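D-alanyl-D-alanine carboxypeptidase (Bdellovibrio bacteriovorus, PDB 3V39) hydrolyses peptidoglycan as a predatory endopeptidase of the serine peptidase S13 family, and may also have D-alanyl-D-alanine carboxypeptidase activity. Local coordinates at residues S34-V39 against I248-G253; G123-Y128 against N216-D221. The protein carries 1 engineered substitution. All coordinates share one frame; numbering follows the deposited sequence.

Interaction 1 (S34-V39 against I248-G253); sequences SISKVV and IEFHNG. With TAU (2-aminoethanesulfonic acid), chain B.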
loop_
_atom_site.group_PDB
_atom_site.type_symbol
_atom_site.label_atom_id
_atom_site.label_comp_id
_atom_site.label_asym_id
_atom_site.label_seq_id
_atom_site.Cartn_x
_atom_site.Cartn_y
_atom_site.Cartn_z
ATOM N N SER A 34 1.476 -4.919 -10.946
ATOM C CA SER A 34 0.942 -4.278 -9.728
ATOM C C SER A 34 -0.531 -4.183 -9.663
ATOM O O SER A 34 -1.008 -3.721 -8.603
ATOM C CB SER A 34 1.513 -2.885 -9.639
ATOM O OG SER A 34 2.865 -2.933 -9.282
ATOM N N ILE A 35 -1.318 -4.623 -10.666
ATOM C CA ILE A 35 -2.760 -4.723 -10.354
ATOM C C ILE A 35 -2.963 -5.819 -9.299
ATOM O O ILE A 35 -4.019 -5.828 -8.632
ATOM C CB ILE A 35 -3.724 -4.845 -11.551
ATOM C CG1 ILE A 35 -3.580 -6.198 -12.249
ATOM C CG2 ILE A 35 -3.470 -3.703 -12.540
ATOM C CD1 ILE A 35 -4.635 -6.387 -13.449
ATOM N N SER A 36 -1.959 -6.682 -9.056
ATOM C CA SER A 36 -1.976 -7.566 -7.863
ATOM C C SER A 36 -2.283 -6.766 -6.601
ATOM O O SER A 36 -2.877 -7.360 -5.652
ATOM C CB SER A 36 -0.565 -8.176 -7.637
ATOM O OG SER A 36 -0.278 -9.052 -8.714
ATOM N N LYS A 37 -1.824 -5.536 -6.495
ATOM C CA LYS A 37 -2.005 -4.774 -5.271
ATOM C C LYS A 37 -3.496 -4.517 -5.002
ATOM O O LYS A 37 -3.816 -4.332 -3.816
ATOM C CB LYS A 37 -1.229 -3.427 -5.338
ATOM C CG LYS A 37 0.296 -3.740 -5.435
ATOM C CD LYS A 37 1.059 -2.409 -5.503
ATOM C CE LYS A 37 2.613 -2.597 -5.440
ATOM N NZ LYS A 37 3.210 -3.295 -6.651
ATOM N N VAL A 38 -4.379 -4.568 -6.015
ATOM C CA VAL A 38 -5.811 -4.403 -5.710
ATOM C C VAL A 38 -6.352 -5.677 -5.038
ATOM O O VAL A 38 -7.286 -5.615 -4.250
ATOM C CB VAL A 38 -6.583 -4.118 -7.054
ATOM C CG1 VAL A 38 -8.062 -3.909 -6.753
ATOM C CG2 VAL A 38 -6.041 -2.828 -7.705
ATOM N N VAL A 39 -5.822 -6.841 -5.438
ATOM C CA VAL A 39 -6.205 -8.070 -4.763
ATOM C C VAL A 39 -5.774 -8.031 -3.282
ATOM O O VAL A 39 -6.555 -8.369 -2.410
ATOM C CB VAL A 39 -5.601 -9.265 -5.481
ATOM C CG1 VAL A 39 -6.124 -10.547 -4.839
ATOM C CG2 VAL A 39 -5.910 -9.256 -6.973
ATOM N N ILE A 248 -6.362 -18.035 -10.209
ATOM C CA ILE A 248 -5.513 -17.025 -9.592
ATOM C C ILE A 248 -4.386 -17.700 -8.886
ATOM O O ILE A 248 -4.661 -18.666 -8.147
ATOM C CB ILE A 248 -6.301 -16.062 -8.694
ATOM C CG1 ILE A 248 -5.375 -15.035 -8.019
ATOM C CG2 ILE A 248 -7.080 -16.821 -7.576
ATOM C CD1 ILE A 248 -6.139 -13.859 -7.436
ATOM N N GLU A 249 -3.121 -17.277 -9.139
ATOM C CA GLU A 249 -1.963 -17.929 -8.495
ATOM C C GLU A 249 -1.042 -16.844 -8.045
ATOM O O GLU A 249 -0.407 -16.190 -8.860
ATOM C CB GLU A 249 -1.244 -18.887 -9.442
ATOM C CG GLU A 249 -0.056 -19.541 -8.730
ATOM C CD GLU A 249 0.717 -20.468 -9.618
ATOM O OE1 GLU A 249 0.123 -20.974 -10.591
ATOM O OE2 GLU A 249 1.934 -20.642 -9.352
ATOM N N PHE A 250 -1.022 -16.575 -6.736
ATOM C CA PHE A 250 -0.221 -15.521 -6.144
ATOM C C PHE A 250 0.999 -16.086 -5.403
ATOM O O PHE A 250 0.942 -17.202 -4.846
ATOM C CB PHE A 250 -1.024 -14.715 -5.127
ATOM C CG PHE A 250 -1.640 -13.454 -5.694
ATOM C CD1 PHE A 250 -2.236 -13.476 -6.944
ATOM C CD2 PHE A 250 -1.624 -12.215 -4.984
ATOM C CE1 PHE A 250 -2.833 -12.340 -7.478
ATOM C CE2 PHE A 250 -2.239 -11.070 -5.563
ATOM C CZ PHE A 250 -2.819 -11.151 -6.795
ATOM N N HIS A 251 2.051 -15.290 -5.316
ATOM C CA HIS A 251 3.237 -15.592 -4.560
ATOM C C HIS A 251 3.676 -14.454 -3.670
ATOM O O HIS A 251 4.579 -14.623 -2.831
ATOM C CB HIS A 251 4.349 -15.964 -5.514
ATOM C CG HIS A 251 3.979 -17.139 -6.379
ATOM N ND1 HIS A 251 3.955 -18.431 -5.903
ATOM C CD2 HIS A 251 3.519 -17.188 -7.653
ATOM C CE1 HIS A 251 3.550 -19.237 -6.873
ATOM N NE2 HIS A 251 3.302 -18.509 -7.946
ATOM N N ASN A 252 3.121 -13.273 -3.895
ATOM C CA ASN A 252 3.436 -12.100 -3.064
ATOM C C ASN A 252 2.318 -11.084 -3.207
ATOM O O ASN A 252 1.381 -11.237 -4.004
ATOM C CB ASN A 252 4.821 -11.478 -3.410
ATOM C CG ASN A 252 4.929 -10.948 -4.843
ATOM O OD1 ASN A 252 3.949 -10.585 -5.485
ATOM N ND2 ASN A 252 6.156 -10.921 -5.362
ATOM N N GLY A 253 2.401 -10.026 -2.430
ATOM C CA GLY A 253 1.283 -9.050 -2.440
ATOM C C GLY A 253 1.459 -7.985 -3.507
ATOM O O GLY A 253 0.490 -7.341 -3.841
HETATM C C1 TAU B . 6.434 -3.801 -9.904
HETATM C C2 TAU B . 5.334 -2.744 -9.682
HETATM N N1 TAU B . 7.753 -3.530 -9.199
HETATM S S TAU B . 3.821 -2.513 -10.388
HETATM O O1 TAU B . 3.608 -1.057 -10.632
HETATM O O3 TAU B . 3.779 -3.362 -11.610
#
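Val39 and Phe250 point at each other from opposite directions in the apolar half of this contact. The branched end of the valine approaches the CZ end of the ring obliquely, with Val39 CB 3.6 Å from Phe250 CZ. Val39 CG1, anti to the backbone N (chi1 -175°), touches the ring and also stands 4.2 Å from Ile248 CD1. Met274 of helix 271-286 touches the same valine.

A second group of contacts sets polar backbone against carbon. Ser36 O lies at the edge of the phenyl ring, near its plane and 3.8 Å from Phe250 CE2. The hydroxyl of Ser36 has its polar partners elsewhere, in Ala33 O and Asn267 ND2, so toward the ring it offers packing alone. Further along, Gly253 O comes within 3.9 Å of Lys37 CA and accepts a hydrogen bond from Thr40 OG1. No hydrogen bond joins the two segments directly.

Ser34 and Lys37 fit the SxxK motif, placed at the start of helix 36-48 as in penicillin-binding proteins and related serine enzymes. The segment 248-253 packs on one flank of this helix, while Ile35 and Val38 reach Met332 of strand 328-337.

Covalent and polar bonds concentrate at the motif. Ser34 OG is bonded to the sulfur of the buffer-derived adduct, TAU S, at 1.5 Å, consistent with its being the nucleophile. Ser34 N donates to TAU O3 over 2.9 Å in a bent bond (132° at the hydrogen). The lysine chain runs extended until a final turn (chi4 67°) brings Lys37 NZ to 2.7 Å from Ser34 OG; that nitrogen is hydrogen-bonded to Ser254 O as well.

Interaction 2 (G123-Y128 against N216-D221); sequences GTTPKY and NNYIAD. With TAU (2-aminoethanesulfonic acid), chain B; SO4 (sulfate ion), chain D.
Asn217 reaches from the first turn of helix 217-226 to Gly123, and its side chain can be read atom by atom. Its CB lies 3.6 Å from Gly123 O and near the hydroxyl of Thr125. With CG beside the backbone N (chi1 -69°), the amide continues toward the ligand. OD1 accepts from Lys37 NZ, while ND2 donates to Gly123 O at 2.9 Å in a nearly straight bond (171°); the glycine oxygen sits in the amide plane, though the donor is tilted from the carbonyl plane. The same ND2 is 3.0 Å from TAU N1, the amine of the adduct.

One turn further along the helix, Asp221 OD2 accepts from Thr125 OG1 over 2.7 Å, using the anti lone pair of the carboxylate, and Thr125 CG2 lies 4.0 Å from Tyr218 CD1. A water completes the link, accepting from Thr125 N and donating to Asp221 OD2.

With a carbonyl before one end of the Asn217 amide and a lysine nitrogen donating to the other, the amide is held against a flip, and a carboxylate oxygen that takes two donors is probably ionised.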
loop_
_atom_site.group_PDB
_atom_site.type_symbol
_atom_site.label_atom_id
_atom_site.label_comp_id
_atom_site.label_asym_id
_atom_site.label_seq_id
_atom_site.Cartn_x
_atom_site.Cartn_y
_atom_site.Cartn_z
ATOM N N GLY A 123 11.271 -1.745 -5.472
ATOM C CA GLY A 123 12.318 -2.739 -5.287
ATOM C C GLY A 123 11.771 -4.093 -4.864
ATOM O O GLY A 123 10.564 -4.304 -4.776
ATOM N N THR A 124 12.671 -5.048 -4.660
ATOM C CA THR A 124 12.325 -6.357 -4.132
ATOM C C THR A 124 12.229 -6.204 -2.626
ATOM O O THR A 124 13.215 -5.873 -1.954
ATOM C CB THR A 124 13.412 -7.405 -4.502
ATOM O OG1 THR A 124 13.487 -7.438 -5.953
ATOM C CG2 THR A 124 13.068 -8.749 -3.963
ATOM N N THR A 125 11.043 -6.388 -2.066
ATOM C CA THR A 125 10.858 -6.152 -0.607
ATOM C C THR A 125 11.680 -7.186 0.209
ATOM O O THR A 125 11.635 -8.364 -0.107
ATOM C CB THR A 125 9.389 -6.312 -0.300
ATOM O OG1 THR A 125 8.647 -5.354 -1.094
ATOM C CG2 THR A 125 9.100 -6.019 1.176
ATOM N N PRO A 126 12.471 -6.741 1.188
ATOM C CA PRO A 126 13.301 -7.668 1.954
ATOM C C PRO A 126 12.443 -8.756 2.618
ATOM O O PRO A 126 11.405 -8.450 3.224
ATOM C CB PRO A 126 13.934 -6.737 3.024
ATOM C CG PRO A 126 14.024 -5.412 2.316
ATOM C CD PRO A 126 12.721 -5.325 1.507
ATOM N N LYS A 127 12.875 -10.003 2.494
ATOM C CA LYS A 127 12.162 -11.090 3.144
ATOM C C LYS A 127 13.109 -11.778 4.143
ATOM O O LYS A 127 14.080 -12.382 3.728
ATOM C CB LYS A 127 11.681 -12.066 2.073
ATOM C CG LYS A 127 10.650 -13.090 2.616
ATOM C CD LYS A 127 9.971 -13.899 1.481
ATOM C CE LYS A 127 8.834 -14.812 2.030
ATOM N NZ LYS A 127 8.132 -15.576 0.944
ATOM N N TYR A 128 12.843 -11.694 5.443
ATOM C CA TYR A 128 13.847 -12.139 6.426
ATOM C C TYR A 128 13.546 -13.554 6.854
ATOM O O TYR A 128 12.391 -13.957 6.945
ATOM C CB TYR A 128 13.766 -11.214 7.645
ATOM C CG TYR A 128 13.974 -9.775 7.258
ATOM C CD1 TYR A 128 15.200 -9.337 6.782
ATOM C CD2 TYR A 128 12.966 -8.837 7.450
ATOM C CE1 TYR A 128 15.410 -8.005 6.424
ATOM C CE2 TYR A 128 13.154 -7.507 7.120
ATOM C CZ TYR A 128 14.382 -7.088 6.620
ATOM O OH TYR A 128 14.593 -5.776 6.313
ATOM N N ASN A 216 3.273 0.847 -4.365
ATOM C CA ASN A 216 4.353 0.650 -3.378
ATOM C C ASN A 216 4.497 -0.855 -3.058
ATOM O O ASN A 216 3.649 -1.478 -2.388
ATOM C CB ASN A 216 4.032 1.405 -2.133
ATOM C CG ASN A 216 5.220 1.408 -1.165
ATOM O OD1 ASN A 216 5.698 0.339 -0.794
ATOM N ND2 ASN A 216 5.641 2.620 -0.685
ATOM N N ASN A 217 5.624 -1.416 -3.488
ATOM C CA ASN A 217 5.861 -2.852 -3.235
ATOM C C ASN A 217 6.027 -3.213 -1.781
ATOM O O ASN A 217 5.556 -4.265 -1.345
ATOM C CB ASN A 217 7.143 -3.369 -3.951
ATOM C CG ASN A 217 6.978 -3.398 -5.497
ATOM O OD1 ASN A 217 5.862 -3.219 -6.039
ATOM N ND2 ASN A 217 8.087 -3.635 -6.215
ATOM N N TYR A 218 6.700 -2.345 -1.024
ATOM C CA TYR A 218 6.959 -2.626 0.396
ATOM C C TYR A 218 5.638 -2.762 1.161
ATOM O O TYR A 218 5.469 -3.703 1.963
ATOM C CB TYR A 218 7.836 -1.512 0.983
ATOM C CG TYR A 218 8.026 -1.709 2.475
ATOM C CD1 TYR A 218 9.085 -2.470 2.957
ATOM C CD2 TYR A 218 7.198 -1.020 3.414
ATOM C CE1 TYR A 218 9.271 -2.645 4.357
ATOM C CE2 TYR A 218 7.347 -1.236 4.798
ATOM C CZ TYR A 218 8.400 -1.979 5.233
ATOM O OH TYR A 218 8.579 -2.184 6.574
ATOM N N ILE A 219 4.722 -1.824 0.943
ATOM C CA ILE A 219 3.475 -1.857 1.695
ATOM C C ILE A 219 2.676 -3.124 1.270
ATOM O O ILE A 219 2.159 -3.854 2.157
ATOM C CB ILE A 219 2.631 -0.596 1.444
ATOM C CG1 ILE A 219 3.359 0.658 1.916
ATOM C CG2 ILE A 219 1.302 -0.768 2.212
ATOM C CD1 ILE A 219 2.619 1.959 1.432
ATOM N N ALA A 220 2.584 -3.397 -0.044
ATOM C CA ALA A 220 1.804 -4.519 -0.548
ATOM C C ALA A 220 2.362 -5.853 -0.032
ATOM O O ALA A 220 1.597 -6.720 0.405
ATOM C CB ALA A 220 1.801 -4.475 -2.073
ATOM N N ASP A 221 3.685 -5.993 -0.092
ATOM C CA ASP A 221 4.250 -7.272 0.298
ATOM C C ASP A 221 4.113 -7.486 1.787
ATOM O O ASP A 221 3.854 -8.612 2.243
ATOM C CB ASP A 221 5.736 -7.401 -0.117
ATOM C CG ASP A 221 5.927 -7.535 -1.644
ATOM O OD1 ASP A 221 5.079 -8.212 -2.304
ATOM O OD2 ASP A 221 6.905 -7.015 -2.208
HETATM C C1 TAU B . 6.434 -3.801 -9.904
HETATM C C2 TAU B . 5.334 -2.744 -9.682
HETATM N N1 TAU B . 7.753 -3.530 -9.199
HETATM S S TAU B . 3.821 -2.513 -10.388
HETATM O O1 TAU B . 3.608 -1.057 -10.632
HETATM O O3 TAU B . 3.779 -3.362 -11.610
HETATM S S SO4 D . 4.651 -16.728 2.048
HETATM O O1 SO4 D . 3.840 -17.663 2.813
HETATM O O2 SO4 D . 5.556 -16.053 3.014
HETATM O O3 SO4 D . 5.398 -17.535 1.068
HETATM O O4 SO4 D . 3.867 -15.750 1.381
HETATM O O HOH W 1 8.969 -7.347 -3.968
#

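Both contacts border the pocket of the covalent adduct, their centres about 13 Å apart. Segment 34-39 comes first along the chain and 248-253 last, so both halves of interaction 2 fall between the two halves of interaction 1. Helix 36-48 serves interaction 1 and helix 217-226 interaction 2, and the two contacts touch through Lys37 and Asn217. Ser215 and Asn217 are consistent with the SxN motif of penicillin-binding proteins, and Lys321 and Gly323 on strand 318-325 with the KTG motif. Distant pieces of chain thus converge on one site around Ser34.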